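OmpT protein (Vibrio cholerae serotype O1, PDB 6EHE) probably forms a non-specific porin, a beta-barrel channel in the outer membrane through which ions and small solutes diffuse. Local coordinates at residues T83-V88 against E144-A149; A122-V127 against G148-D153; Y190-G195 against T207-E212. All blocks are in the same frame, centred on the assembly; numbering follows the deposited sequence.

Contact 1 (T83-V88 against E144-A149); sequences TTSDDV and ELYVGA. With C8E ((hydroxyethyloxy)tri(ethyloxy)octane), chain H; C8E ((hydroxyethyloxy)tri(ethyloxy)octane), chain E.
Tyr146 and Glu144, on the same face of strand 144-149, reach the short helix 84-88 and divide the work between packing and polar bonds. The Tyr146 ring lies across the helix: Val88 CB sits over one face, set toward the rim, with Val88 CG1 3.7 Å from Tyr146 CD2. Farther along the ring, Ser85 CB lies 3.1 Å from Tyr146 OH, and Thr84 CG2 meets Tyr146 CD1 obliquely at 4.0 Å. Glu144 stays extended beyond CG (chi2 -180°), which carries its carboxylate to the N-terminal end of the helix. There OE1 takes the N-H of Ser85 at 3.0 Å, from above the carboxylate plane (52° out of it), and also accepts from a water that in turn accepts from Thr84 N. Ser85 OG, itself accepting a hydrogen bond from OG1 of the N-cap residue Thr83, donates to Glu144 OE2; the modelled length is very short and doubtful in detail. A carboxylate here would probably be stabilised by the N-H groups of that end. The helix belongs to the long loop folded into the barrel. Strand 125-132 packs beside this contact through Trp126 and Lys128, while strand 178-199 contributes Tyr190, whose OH also binds Glu144 OE2.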
loop_
_atom_site.group_PDB
_atom_site.type_symbol
_atom_site.label_atom_id
_atom_site.label_comp_id
_atom_site.label_asym_id
_atom_site.label_seq_id
_atom_site.Cartn_x
_atom_site.Cartn_y
_atom_site.Cartn_z
ATOM N N THR A 83 2.965 5.286 4.037
ATOM C CA THR A 83 4.386 5.307 3.760
ATOM C C THR A 83 4.645 5.751 2.322
ATOM O O THR A 83 3.816 5.567 1.432
ATOM C CB THR A 83 4.999 3.927 3.985
ATOM O OG1 THR A 83 4.411 3.004 3.061
ATOM C CG2 THR A 83 4.805 3.443 5.432
ATOM N N THR A 84 5.825 6.339 2.102
ATOM C CA THR A 84 6.291 6.607 0.749
ATOM C C THR A 84 6.221 5.353 -0.097
ATOM O O THR A 84 5.848 5.408 -1.277
ATOM C CB THR A 84 7.735 7.115 0.769
ATOM O OG1 THR A 84 7.848 8.258 1.626
ATOM C CG2 THR A 84 8.150 7.486 -0.617
ATOM N N SER A 85 6.599 4.205 0.482
ATOM C CA SER A 85 6.543 2.952 -0.274
ATOM C C SER A 85 5.126 2.627 -0.681
ATOM O O SER A 85 4.904 2.004 -1.727
ATOM C CB SER A 85 7.128 1.797 0.544
ATOM O OG SER A 85 6.642 1.804 1.878
ATOM N N ASP A 86 4.150 3.066 0.109
ATOM C CA ASP A 86 2.769 2.803 -0.270
ATOM C C ASP A 86 2.293 3.746 -1.373
ATOM O O ASP A 86 1.606 3.311 -2.304
ATOM C CB ASP A 86 1.867 2.909 0.959
ATOM C CG ASP A 86 0.452 2.462 0.675
ATOM O OD1 ASP A 86 0.238 1.266 0.384
ATOM O OD2 ASP A 86 -0.445 3.320 0.743
ATOM N N ASP A 87 2.636 5.035 -1.282
ATOM C CA ASP A 87 2.378 5.959 -2.385
ATOM C C ASP A 87 2.969 5.447 -3.684
ATOM O O ASP A 87 2.310 5.472 -4.719
ATOM C CB ASP A 87 2.960 7.339 -2.076
ATOM C CG ASP A 87 2.390 7.946 -0.812
ATOM O OD1 ASP A 87 1.237 7.582 -0.399
ATOM O OD2 ASP A 87 3.113 8.792 -0.237
ATOM N N VAL A 88 4.232 5.019 -3.654
ATOM C CA VAL A 88 4.913 4.585 -4.875
ATOM C C VAL A 88 4.313 3.283 -5.394
ATOM O O VAL A 88 4.101 3.108 -6.598
ATOM C CB VAL A 88 6.419 4.430 -4.604
ATOM C CG1 VAL A 88 7.127 3.716 -5.760
ATOM C CG2 VAL A 88 7.050 5.768 -4.334
ATOM N N GLU A 144 12.898 5.548 4.100
ATOM C CA GLU A 144 12.508 5.129 2.769
ATOM C C GLU A 144 12.962 6.171 1.754
ATOM O O GLU A 144 12.964 7.386 2.027
ATOM C CB GLU A 144 10.993 4.935 2.692
ATOM C CG GLU A 144 10.535 3.580 3.240
ATOM C CD GLU A 144 9.034 3.371 3.169
ATOM O OE1 GLU A 144 8.320 4.381 2.950
ATOM O OE2 GLU A 144 8.567 2.222 3.363
ATOM N N LEU A 145 13.325 5.676 0.570
ATOM C CA LEU A 145 13.802 6.501 -0.527
ATOM C C LEU A 145 13.499 5.789 -1.828
ATOM O O LEU A 145 13.894 4.630 -1.977
ATOM C CB LEU A 145 15.316 6.753 -0.424
ATOM C CG LEU A 145 15.912 7.395 -1.687
ATOM C CD1 LEU A 145 15.306 8.780 -1.861
ATOM C CD2 LEU A 145 17.413 7.491 -1.605
ATOM N N TYR A 146 12.823 6.490 -2.760
ATOM C CA TYR A 146 12.441 6.004 -4.090
ATOM C C TYR A 146 12.716 7.093 -5.120
ATOM O O TYR A 146 12.620 8.288 -4.827
ATOM C CB TYR A 146 10.936 5.628 -4.187
ATOM C CG TYR A 146 10.555 4.394 -3.403
ATOM C CD1 TYR A 146 10.383 4.457 -2.022
ATOM C CD2 TYR A 146 10.407 3.144 -4.035
ATOM C CE1 TYR A 146 10.057 3.333 -1.298
ATOM C CE2 TYR A 146 10.089 2.010 -3.301
ATOM C CZ TYR A 146 9.925 2.123 -1.935
ATOM O OH TYR A 146 9.624 1.020 -1.175
ATOM N N VAL A 147 13.028 6.677 -6.342
ATOM C CA VAL A 147 13.228 7.596 -7.454
ATOM C C VAL A 147 12.505 7.035 -8.656
ATOM O O VAL A 147 12.406 5.816 -8.829
ATOM C CB VAL A 147 14.707 7.806 -7.811
ATOM C CG1 VAL A 147 15.475 8.238 -6.617
ATOM C CG2 VAL A 147 15.299 6.524 -8.356
ATOM N N GLY A 148 12.029 7.922 -9.515
ATOM C CA GLY A 148 11.319 7.463 -10.690
ATOM C C GLY A 148 11.510 8.398 -11.858
ATOM O O GLY A 148 11.929 9.548 -11.702
ATOM N N ALA A 149 11.162 7.894 -13.036
ATOM C CA ALA A 149 11.314 8.702 -14.232
ATOM C C ALA A 149 10.410 8.131 -15.307
ATOM O O ALA A 149 10.086 6.941 -15.286
ATOM C CB ALA A 149 12.776 8.725 -14.681
HETATM C C6 C8E H . 1.959 10.452 -3.459
HETATM C C7 C8E H . 3.199 11.362 -3.496
HETATM C C8 C8E H . 2.908 12.807 -3.967
HETATM O O9 C8E H . 3.312 12.991 -5.324
HETATM C C10 C8E H . 2.313 12.534 -6.226
HETATM C C11 C8E H . 2.827 12.421 -7.670
HETATM O O12 C8E H . 4.249 12.360 -7.720
HETATM C C13 C8E H . 4.759 11.876 -8.955
HETATM C C14 C8E H . 4.252 10.456 -9.198
HETATM O O15 C8E H . 5.234 9.487 -8.883
HETATM C C16 C8E H . 4.740 8.168 -9.087
HETATM C C17 C8E H . 4.771 7.339 -7.793
HETATM O O18 C8E H . 3.831 7.817 -6.846
HETATM C C19 C8E H . 2.488 7.650 -7.281
HETATM C C20 C8E H . 1.583 8.461 -6.353
HETATM O O21 C8E H . 1.308 9.721 -6.943
HETATM C C1 C8E E . 13.144 13.319 4.727
HETATM C C2 C8E E . 13.977 12.266 3.980
HETATM C C3 C8E E . 14.808 11.376 4.910
HETATM C C4 C8E E . 14.861 9.934 4.384
HETATM C C5 C8E E . 16.166 9.188 4.674
HETATM C C6 C8E E . 16.018 7.785 4.095
HETATM C C7 C8E E . 17.293 7.270 3.423
HETATM C C8 C8E E . 16.981 6.084 2.512
HETATM O O9 C8E E . 17.618 4.888 2.920
HETATM C C10 C8E E . 16.897 4.191 3.914
HETATM C C11 C8E E . 17.408 2.754 3.984
HETATM O O12 C8E E . 18.361 2.614 5.016
HETATM O O HOH W 1 7.891 7.056 4.237
#

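Contact 2 (A122-V127 against G148-D153); sequences ADSFWV and GATFGD. With C8E ((hydroxyethyloxy)tri(ethyloxy)octane), chain H.
The indole of Trp126 lies flat against the backbone of Gly148 on the neighbouring antiparallel strand. Its CG is placed between the backbone N and the carbonyl carbon (chi1 54°), and this folds the ring back across the strand pair. Gly148 N sits 3.4 Å above the ring plane, over its centre, and Gly148 CA makes a CH-pi contact 3.7 Å from the centroid of the six-membered ring. With no side chain on the glycine, the ring can come this close. The opposite face of the indole carries a bound detergent, whose O15 lies toward the rim, 3.3 Å from Trp126 NE1.

The same two residues form a hydrogen-bonded pair, Trp126 N to Gly148 O at 2.9 Å and Gly148 N to Trp126 O at 3.0 Å. On the other face Phe125 and Ala149 are a non-hydrogen-bonded pair, and the Phe125 ring meets Gly148 O obliquely, through CD1 at 3.5 Å. At the end of the ladder Ser124 uses both its groups: its carbonyl accepts Thr150 N, and its OG donates to Thr150 O at 2.9 Å, in the carbonyl plane on a lone pair. This doubled grip closes the pairing just after the tight turn at 122-124. Strands 125-132 and 141-151 form one antiparallel hairpin, and such hairpins, side by side, make up the wall of a porin barrel; Trp126 is directed inward.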
loop_
_atom_site.group_PDB
_atom_site.type_symbol
_atom_site.label_atom_id
_atom_site.label_comp_id
_atom_site.label_asym_id
_atom_site.label_seq_id
_atom_site.Cartn_x
_atom_site.Cartn_y
_atom_site.Cartn_z
ATOM N N ALA A 122 10.430 16.958 -10.836
ATOM C CA ALA A 122 10.989 17.715 -11.923
ATOM C C ALA A 122 10.282 17.293 -13.213
ATOM O O ALA A 122 9.080 16.963 -13.189
ATOM C CB ALA A 122 12.500 17.509 -11.942
ATOM N N ASP A 123 11.007 17.295 -14.320
ATOM C CA ASP A 123 10.393 17.089 -15.627
ATOM C C ASP A 123 10.328 15.593 -15.888
ATOM O O ASP A 123 11.331 14.968 -16.242
ATOM C CB ASP A 123 11.168 17.838 -16.703
ATOM C CG ASP A 123 10.860 19.321 -16.695
ATOM O OD1 ASP A 123 11.267 20.013 -15.725
ATOM O OD2 ASP A 123 10.187 19.778 -17.647
ATOM N N SER A 124 9.133 15.032 -15.707
ATOM C CA SER A 124 8.890 13.592 -15.694
ATOM C C SER A 124 10.014 12.818 -14.991
ATOM O O SER A 124 10.475 11.781 -15.493
ATOM C CB SER A 124 8.676 13.085 -17.124
ATOM O OG SER A 124 9.848 12.483 -17.635
ATOM N N PHE A 125 10.459 13.325 -13.832
ATOM C CA PHE A 125 11.476 12.679 -13.008
ATOM C C PHE A 125 11.254 13.108 -11.568
ATOM O O PHE A 125 11.141 14.300 -11.297
ATOM C CB PHE A 125 12.889 13.059 -13.443
ATOM C CG PHE A 125 13.841 13.215 -12.287
ATOM C CD1 PHE A 125 14.290 12.103 -11.585
ATOM C CD2 PHE A 125 14.275 14.475 -11.880
ATOM C CE1 PHE A 125 15.167 12.244 -10.494
ATOM C CE2 PHE A 125 15.154 14.626 -10.790
ATOM C CZ PHE A 125 15.591 13.507 -10.094
ATOM N N TRP A 126 11.217 12.159 -10.635
ATOM C CA TRP A 126 10.825 12.506 -9.273
ATOM C C TRP A 126 11.662 11.751 -8.252
ATOM O O TRP A 126 12.334 10.758 -8.562
ATOM C CB TRP A 126 9.344 12.226 -9.023
ATOM C CG TRP A 126 8.945 10.832 -9.352
ATOM C CD1 TRP A 126 8.381 10.399 -10.516
ATOM C CD2 TRP A 126 9.051 9.677 -8.506
ATOM N NE1 TRP A 126 8.132 9.054 -10.451
ATOM C CE2 TRP A 126 8.543 8.584 -9.230
ATOM C CE3 TRP A 126 9.543 9.459 -7.215
ATOM C CZ2 TRP A 126 8.509 7.288 -8.704
ATOM C CZ3 TRP A 126 9.515 8.170 -6.699
ATOM C CH2 TRP A 126 8.994 7.105 -7.441
ATOM N N VAL A 127 11.581 12.247 -7.013
ATOM C CA VAL A 127 12.241 11.664 -5.848
ATOM C C VAL A 127 11.296 11.754 -4.655
ATOM O O VAL A 127 10.735 12.822 -4.388
ATOM C CB VAL A 127 13.557 12.380 -5.510
ATOM C CG1 VAL A 127 14.154 11.779 -4.247
ATOM C CG2 VAL A 127 14.515 12.276 -6.663
ATOM N N GLY A 148 12.029 7.922 -9.515
ATOM C CA GLY A 148 11.319 7.463 -10.690
ATOM C C GLY A 148 11.510 8.398 -11.858
ATOM O O GLY A 148 11.929 9.548 -11.702
ATOM N N ALA A 149 11.162 7.894 -13.036
ATOM C CA ALA A 149 11.314 8.702 -14.232
ATOM C C ALA A 149 10.410 8.131 -15.307
ATOM O O ALA A 149 10.086 6.941 -15.286
ATOM C CB ALA A 149 12.776 8.725 -14.681
ATOM N N THR A 150 9.991 8.982 -16.240
ATOM C CA THR A 150 9.191 8.541 -17.378
ATOM C C THR A 150 9.958 8.812 -18.662
ATOM O O THR A 150 10.434 9.935 -18.878
ATOM C CB THR A 150 7.835 9.237 -17.432
ATOM O OG1 THR A 150 6.924 8.632 -16.493
ATOM C CG2 THR A 150 7.264 9.119 -18.828
ATOM N N PHE A 151 10.080 7.779 -19.501
ATOM C CA PHE A 151 10.721 7.805 -20.818
ATOM C C PHE A 151 9.677 7.445 -21.867
ATOM O O PHE A 151 9.480 6.272 -22.200
ATOM C CB PHE A 151 11.867 6.853 -20.870
ATOM C CG PHE A 151 12.862 7.054 -19.775
ATOM C CD1 PHE A 151 13.757 8.111 -19.825
ATOM C CD2 PHE A 151 12.907 6.187 -18.693
ATOM C CE1 PHE A 151 14.693 8.306 -18.814
ATOM C CE2 PHE A 151 13.835 6.373 -17.671
ATOM C CZ PHE A 151 14.731 7.435 -17.731
ATOM N N GLY A 152 9.005 8.455 -22.381
ATOM C CA GLY A 152 7.978 8.195 -23.363
ATOM C C GLY A 152 6.875 7.392 -22.726
ATOM O O GLY A 152 6.268 7.799 -21.729
ATOM N N ASP A 153 6.608 6.228 -23.302
ATOM C CA ASP A 153 5.555 5.345 -22.839
ATOM C C ASP A 153 6.034 4.361 -21.767
ATOM O O ASP A 153 5.286 3.443 -21.404
ATOM C CB ASP A 153 4.978 4.584 -24.027
ATOM C CG ASP A 153 3.889 5.346 -24.741
ATOM O OD1 ASP A 153 3.414 6.382 -24.220
ATOM O OD2 ASP A 153 3.506 4.888 -25.837
HETATM C C6 C8E H . 1.959 10.452 -3.459
HETATM C C7 C8E H . 3.199 11.362 -3.496
HETATM C C8 C8E H . 2.908 12.807 -3.967
HETATM O O9 C8E H . 3.312 12.991 -5.324
HETATM C C10 C8E H . 2.313 12.534 -6.226
HETATM C C11 C8E H . 2.827 12.421 -7.670
HETATM O O12 C8E H . 4.249 12.360 -7.720
HETATM C C13 C8E H . 4.759 11.876 -8.955
HETATM C C14 C8E H . 4.252 10.456 -9.198
HETATM O O15 C8E H . 5.234 9.487 -8.883
HETATM C C16 C8E H . 4.740 8.168 -9.087
HETATM C C17 C8E H . 4.771 7.339 -7.793
HETATM O O18 C8E H . 3.831 7.817 -6.846
HETATM C C19 C8E H . 2.488 7.650 -7.281
HETATM C C20 C8E H . 1.583 8.461 -6.353
HETATM O O21 C8E H . 1.308 9.721 -6.943
#

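Contact 3 (Y190-G195 against T207-E212); sequences YFEVTG and TYYNAE. With C8E ((hydroxyethyloxy)tri(ethyloxy)octane), chain C; C8E ((hydroxyethyloxy)tri(ethyloxy)octane), chain I.
Phe191 with Asn210 and Val193 with Tyr208 are the hydrogen-bonded pairs of these antiparallel strands, each closed by two N-H to carbonyl bonds of 2.8 to 2.9 Å. CA-H...O contacts fill the steps between them, among them Glu192 CA to Tyr208 O at 3.2 Å.

Apolar packing follows on the face with Tyr190, Glu192 and Tyr209. The methylene CB of Glu192 stands over the centre of the Tyr209 ring in a CH-pi contact, 3.4 Å from the centroid and 14° off the normal. Tyr190 and Tyr209 lie side by side and point the same way, CD2 of the former 4.1 Å from CE1 of the latter at the edge of the Tyr209 ring. Tyr190 CB also touches Ala211 CB at 3.9 Å.

Polar side chains continue this face as a short chain of hydrogen bonds. Thr207 OG1, which also bonds Ala91 N, donates to Thr194 OG1 at a modelled 2.5 Å, and Thr194 OG1 in turn donates to Glu192 OE2; both bonds are so short that their lengths are not to be relied on. The bend at chi2 of Glu192 (-85°) turns the carboxylate along its own strand toward Thr194.

The opposite face, with Phe191, Val193, Tyr208 and Asn210, meets two bound detergents. In the barrel wall this hairpin lies between strands 154-175 and 221-236, and loop residues Leu102, Arg103 and Tyr104 pack on its inner face.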
loop_
_atom_site.group_PDB
_atom_site.type_symbol
_atom_site.label_atom_id
_atom_site.label_comp_id
_atom_site.label_asym_id
_atom_site.label_seq_id
_atom_site.Cartn_x
_atom_site.Cartn_y
_atom_site.Cartn_z
ATOM N N TYR A 190 13.902 -3.715 2.397
ATOM C CA TYR A 190 13.306 -4.082 1.121
ATOM C C TYR A 190 13.764 -3.135 0.029
ATOM O O TYR A 190 14.109 -1.971 0.278
ATOM C CB TYR A 190 11.772 -4.097 1.212
ATOM C CG TYR A 190 11.243 -2.920 1.977
ATOM C CD1 TYR A 190 11.122 -2.967 3.366
ATOM C CD2 TYR A 190 10.866 -1.752 1.320
ATOM C CE1 TYR A 190 10.652 -1.868 4.095
ATOM C CE2 TYR A 190 10.377 -0.654 2.030
ATOM C CZ TYR A 190 10.291 -0.718 3.420
ATOM O OH TYR A 190 9.820 0.368 4.124
ATOM N N PHE A 191 13.740 -3.656 -1.191
ATOM C CA PHE A 191 14.120 -2.904 -2.366
ATOM C C PHE A 191 13.264 -3.377 -3.521
ATOM O O PHE A 191 12.803 -4.521 -3.541
ATOM C CB PHE A 191 15.608 -3.060 -2.698
ATOM C CG PHE A 191 16.055 -2.187 -3.855
ATOM C CD1 PHE A 191 16.402 -0.861 -3.648
ATOM C CD2 PHE A 191 16.080 -2.682 -5.148
ATOM C CE1 PHE A 191 16.785 -0.056 -4.691
ATOM C CE2 PHE A 191 16.450 -1.875 -6.200
ATOM C CZ PHE A 191 16.800 -0.561 -5.973
ATOM N N GLU A 192 13.081 -2.502 -4.503
ATOM C CA GLU A 192 12.046 -2.676 -5.506
ATOM C C GLU A 192 12.468 -2.015 -6.816
ATOM O O GLU A 192 12.988 -0.887 -6.811
ATOM C CB GLU A 192 10.746 -2.029 -4.984
ATOM C CG GLU A 192 9.643 -1.777 -5.990
ATOM C CD GLU A 192 9.761 -0.477 -6.763
ATOM O OE1 GLU A 192 10.062 0.594 -6.197
ATOM O OE2 GLU A 192 9.555 -0.563 -7.989
ATOM N N VAL A 193 12.176 -2.679 -7.931
ATOM C CA VAL A 193 12.237 -2.043 -9.246
ATOM C C VAL A 193 10.929 -2.317 -9.994
ATOM O O VAL A 193 10.456 -3.463 -10.045
ATOM C CB VAL A 193 13.445 -2.541 -10.064
ATOM C CG1 VAL A 193 13.376 -1.985 -11.440
ATOM C CG2 VAL A 193 14.768 -2.130 -9.408
ATOM N N THR A 194 10.350 -1.278 -10.595
ATOM C CA THR A 194 9.101 -1.414 -11.327
ATOM C C THR A 194 9.248 -0.771 -12.696
ATOM O O THR A 194 9.871 0.288 -12.830
ATOM C CB THR A 194 7.921 -0.753 -10.553
ATOM O OG1 THR A 194 7.722 -1.431 -9.299
ATOM C CG2 THR A 194 6.603 -0.747 -11.359
ATOM N N GLY A 195 8.661 -1.405 -13.694
ATOM C CA GLY A 195 8.478 -0.773 -14.991
ATOM C C GLY A 195 7.062 -0.957 -15.458
ATOM O O GLY A 195 6.503 -2.041 -15.350
ATOM N N THR A 207 6.847 -5.581 -11.329
ATOM C CA THR A 207 7.579 -5.152 -10.141
ATOM C C THR A 207 8.329 -6.336 -9.537
ATOM O O THR A 207 7.751 -7.400 -9.314
ATOM C CB THR A 207 6.655 -4.526 -9.094
ATOM O OG1 THR A 207 6.065 -3.338 -9.621
ATOM C CG2 THR A 207 7.409 -4.127 -7.836
ATOM N N TYR A 208 9.621 -6.144 -9.299
ATOM C CA TYR A 208 10.442 -7.062 -8.529
ATOM C C TYR A 208 10.648 -6.429 -7.173
ATOM O O TYR A 208 11.046 -5.259 -7.095
ATOM C CB TYR A 208 11.807 -7.299 -9.191
ATOM C CG TYR A 208 11.756 -7.862 -10.606
ATOM C CD1 TYR A 208 11.636 -9.232 -10.829
ATOM C CD2 TYR A 208 11.856 -7.031 -11.714
ATOM C CE1 TYR A 208 11.609 -9.755 -12.115
ATOM C CE2 TYR A 208 11.823 -7.544 -13.014
ATOM C CZ TYR A 208 11.698 -8.903 -13.204
ATOM O OH TYR A 208 11.648 -9.422 -14.483
ATOM N N TYR A 209 10.362 -7.187 -6.117
ATOM C CA TYR A 209 10.616 -6.769 -4.750
ATOM C C TYR A 209 11.523 -7.782 -4.078
ATOM O O TYR A 209 11.377 -8.983 -4.281
ATOM C CB TYR A 209 9.311 -6.630 -3.910
ATOM C CG TYR A 209 8.928 -5.213 -3.550
ATOM C CD1 TYR A 209 9.404 -4.632 -2.387
ATOM C CD2 TYR A 209 8.060 -4.479 -4.332
ATOM C CE1 TYR A 209 9.073 -3.341 -2.048
ATOM C CE2 TYR A 209 7.698 -3.204 -3.979
ATOM C CZ TYR A 209 8.228 -2.631 -2.839
ATOM O OH TYR A 209 7.929 -1.356 -2.427
ATOM N N ASN A 210 12.432 -7.298 -3.256
ATOM C CA ASN A 210 13.237 -8.148 -2.409
ATOM C C ASN A 210 13.101 -7.622 -1.005
ATOM O O ASN A 210 13.032 -6.408 -0.809
ATOM C CB ASN A 210 14.716 -8.162 -2.813
ATOM C CG ASN A 210 15.591 -8.925 -1.803
ATOM O OD1 ASN A 210 16.406 -8.334 -1.092
ATOM N ND2 ASN A 210 15.412 -10.247 -1.737
ATOM N N ALA A 211 13.043 -8.532 -0.037
ATOM C CA ALA A 211 12.968 -8.120 1.357
ATOM C C ALA A 211 13.665 -9.142 2.248
ATOM O O ALA A 211 13.869 -10.298 1.887
ATOM C CB ALA A 211 11.514 -7.929 1.819
ATOM N N GLU A 212 13.995 -8.693 3.437
ATOM C CA GLU A 212 14.646 -9.509 4.430
ATOM C C GLU A 212 14.031 -9.127 5.761
ATOM O O GLU A 212 14.020 -7.949 6.134
ATOM C CB GLU A 212 16.163 -9.288 4.444
ATOM C CG GLU A 212 16.887 -10.255 5.374
ATOM C CD GLU A 212 18.299 -9.835 5.671
ATOM O OE1 GLU A 212 18.486 -8.798 6.344
ATOM O OE2 GLU A 212 19.209 -10.548 5.210
HETATM C C11 C8E C . 11.641 -7.029 -16.434
HETATM O O12 C8E C . 11.361 -5.828 -15.741
HETATM C C13 C8E C . 10.575 -4.930 -16.528
HETATM C C14 C8E C . 11.146 -3.516 -16.444
HETATM O O15 C8E C . 12.076 -3.537 -15.368
HETATM C C16 C8E C . 12.379 -2.267 -14.811
HETATM C C17 C8E C . 12.595 -1.210 -15.904
HETATM O O18 C8E C . 13.775 -1.422 -16.655
HETATM C C19 C8E C . 13.548 -1.489 -18.046
HETATM C C20 C8E C . 14.162 -0.255 -18.715
HETATM O O21 C8E C . 15.080 -0.656 -19.714
HETATM C C1 C8E I . 16.903 -6.239 1.118
HETATM C C2 C8E I . 17.263 -5.495 -0.165
HETATM C C3 C8E I . 18.483 -4.589 0.033
HETATM C C4 C8E I . 18.259 -3.609 1.186
HETATM C C5 C8E I . 18.312 -2.145 0.726
HETATM C C6 C8E I . 17.271 -1.261 1.439
HETATM C C7 C8E I . 17.511 0.233 1.174
HETATM C C8 C8E I . 17.578 0.541 -0.326
HETATM O O9 C8E I . 16.882 1.752 -0.609
HETATM C C10 C8E I . 17.667 2.839 -1.075
#

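Contacts 2 and 3 are ladders within the barrel wall, whereas contact 1 presses a helix of the inward loop on that wall. Contacts 1 and 3 are buried; contact 2, nearer the end of the strands, is partly on the surface. Contacts 1 and 2 both use strand 141-151, their ranges overlapping at Gly148 and Ala149, and Val88 packs on Trp126. Contacts 1 and 3 touch through hydroxyls and carboxylates: Tyr146 OH lies 3.2 Å from Tyr209 OH, a probable hydrogen bond. Side-chain polar bonds thus dominate at the loop and backbone bonds in the ladders, contact 2 adding one serine hydroxyl and contact 3 a threonine-glutamate chain, while contacts 2 and 3 do not touch.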